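Local coordinates for protein aldo-keto reductase family 1 member C1 (Caenorhabditis elegans, PDB 1QWK) that probably acts as an NADPH-dependent aldose reductase of the aldo-keto reductase family, reducing carbonyl substrates, at residues S153-N157 with D158-R162. Residues are numbered along the deposited sequence; the frame is centred on the assembly and turned at random.
Sequences SNWNN and DQISR
Asn156 and Gln159 exchange two hydrogen bonds at the start of helix 157-164. Gln159 N donates to Asn156 OD1 at 2.8 Å, nearly in line with the side-chain carbonyl; in return Gln159 OE1 takes Asn156 N at 2.9 Å on an in-plane lone pair, the N-H pointing almost straight at it (167°). Asn156 places its CG between its own N and carbonyl carbon (chi1 62°), which turns OD1 back toward the backbone N-H of Gln159; the two side chains cross at about a right angle, yet their amide planes are only 29° apart. Replacing Asn156 with alanine would probably leave Gln159 N without its capping acceptor and fray the first turn. The first helical backbone bonds follow, from Ile160 N to Asn156 O (3.1 Å) and from Ser161 N to Asn157 O. Beside the cap, Trp155 CE3 lies 3.8 Å from Gln159 CB, and Trp155 CB packs on Ile160 CG1. The two side-chain amide nitrogens bond to backbone carbonyls near the C-terminus: Asn156 ND2 to Ala311 O, Gln159 NE2 to Glu309 O. Asn157 OD1 bonds to His187 ND1 of helix 185-193. The arrangement is a capping box, here where the loop after strand 150-153 of the TIM barrel enters helix 157-164.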
loop_
_atom_site.group_PDB
_atom_site.type_symbol
_atom_site.label_atom_id
_atom_site.label_comp_id
_atom_site.label_asym_id
_atom_site.label_seq_id
_atom_site.Cartn_x
_atom_site.Cartn_y
_atom_site.Cartn_z
ATOM N N SER A 153 2.273 6.084 -6.536
ATOM C CA SER A 153 3.037 5.200 -5.667
ATOM C C SER A 153 4.495 5.234 -6.101
ATOM O O SER A 153 4.798 5.206 -7.290
ATOM C CB SER A 153 2.507 3.766 -5.750
ATOM O OG SER A 153 3.150 2.937 -4.785
ATOM N N ASN A 154 5.395 5.312 -5.130
ATOM C CA ASN A 154 6.828 5.335 -5.418
ATOM C C ASN A 154 7.292 6.575 -6.191
ATOM O O ASN A 154 8.268 6.517 -6.940
ATOM C CB ASN A 154 7.221 4.071 -6.185
ATOM C CG ASN A 154 6.850 2.803 -5.438
ATOM O OD1 ASN A 154 6.104 1.958 -5.944
ATOM N ND2 ASN A 154 7.366 2.666 -4.221
ATOM N N TRP A 155 6.576 7.682 -6.022
ATOM C CA TRP A 155 6.935 8.944 -6.657
ATOM C C TRP A 155 7.659 9.762 -5.591
ATOM O O TRP A 155 7.396 9.585 -4.397
ATOM C CB TRP A 155 5.684 9.718 -7.075
ATOM C CG TRP A 155 4.999 9.241 -8.328
ATOM C CD1 TRP A 155 4.801 7.947 -8.726
ATOM C CD2 TRP A 155 4.348 10.067 -9.305
ATOM N NE1 TRP A 155 4.061 7.922 -9.890
ATOM C CE2 TRP A 155 3.776 9.208 -10.267
ATOM C CE3 TRP A 155 4.193 11.454 -9.459
ATOM C CZ2 TRP A 155 3.056 9.688 -11.372
ATOM C CZ3 TRP A 155 3.475 11.934 -10.559
ATOM C CH2 TRP A 155 2.917 11.049 -11.503
ATOM N N ASN A 156 8.563 10.652 -5.999
ATOM C CA ASN A 156 9.234 11.487 -5.005
ATOM C C ASN A 156 8.488 12.821 -4.906
ATOM O O ASN A 156 7.576 13.082 -5.691
ATOM C CB ASN A 156 10.725 11.705 -5.336
ATOM C CG ASN A 156 10.957 12.428 -6.650
ATOM O OD1 ASN A 156 10.296 13.411 -6.963
ATOM N ND2 ASN A 156 11.928 11.946 -7.420
ATOM N N ASN A 157 8.860 13.650 -3.937
ATOM C CA ASN A 157 8.193 14.932 -3.725
ATOM C C ASN A 157 8.185 15.846 -4.944
ATOM O O ASN A 157 7.176 16.494 -5.224
ATOM C CB ASN A 157 8.824 15.682 -2.552
ATOM C CG ASN A 157 8.655 14.957 -1.230
ATOM O OD1 ASN A 157 7.932 13.963 -1.136
ATOM N ND2 ASN A 157 9.320 15.461 -0.196
ATOM N N ASP A 158 9.302 15.910 -5.662
ATOM C CA ASP A 158 9.393 16.773 -6.834
ATOM C C ASP A 158 8.438 16.337 -7.939
ATOM O O ASP A 158 7.841 17.173 -8.617
ATOM C CB ASP A 158 10.827 16.800 -7.370
ATOM C CG ASP A 158 11.807 17.389 -6.376
ATOM O OD1 ASP A 158 11.518 18.473 -5.825
ATOM O OD2 ASP A 158 12.869 16.771 -6.145
ATOM N N GLN A 159 8.292 15.027 -8.116
ATOM C CA GLN A 159 7.397 14.501 -9.141
ATOM C C GLN A 159 5.948 14.809 -8.772
ATOM O O GLN A 159 5.141 15.180 -9.632
ATOM C CB GLN A 159 7.612 12.990 -9.312
ATOM C CG GLN A 159 8.993 12.661 -9.895
ATOM C CD GLN A 159 9.313 11.181 -9.898
ATOM O OE1 GLN A 159 9.170 10.503 -8.880
ATOM N NE2 GLN A 159 9.779 10.677 -11.036
ATOM N N ILE A 160 5.611 14.664 -7.496
ATOM C CA ILE A 160 4.253 14.967 -7.064
ATOM C C ILE A 160 3.975 16.459 -7.249
ATOM O O ILE A 160 2.895 16.843 -7.703
ATOM C CB ILE A 160 4.024 14.561 -5.595
ATOM C CG1 ILE A 160 4.108 13.038 -5.481
ATOM C CG2 ILE A 160 2.662 15.066 -5.113
ATOM C CD1 ILE A 160 3.996 12.501 -4.060
ATOM N N SER A 161 4.950 17.300 -6.910
ATOM C CA SER A 161 4.785 18.745 -7.066
ATOM C C SER A 161 4.544 19.106 -8.531
ATOM O O SER A 161 3.741 19.985 -8.834
ATOM C CB SER A 161 6.025 19.492 -6.561
ATOM O OG SER A 161 6.175 19.353 -5.165
ATOM N N ARG A 162 5.248 18.432 -9.436
ATOM C CA ARG A 162 5.087 18.701 -10.860
ATOM C C ARG A 162 3.680 18.328 -11.317
ATOM O O ARG A 162 3.105 18.987 -12.186
ATOM C CB ARG A 162 6.138 17.937 -11.664
ATOM C CG ARG A 162 7.543 18.520 -11.533
ATOM C CD ARG A 162 8.605 17.531 -11.988
ATOM N NE ARG A 162 8.408 17.075 -13.358
ATOM C CZ ARG A 162 8.942 15.963 -13.852
ATOM N NH1 ARG A 162 9.707 15.198 -13.081
ATOM N NH2 ARG A 162 8.700 15.609 -15.108
#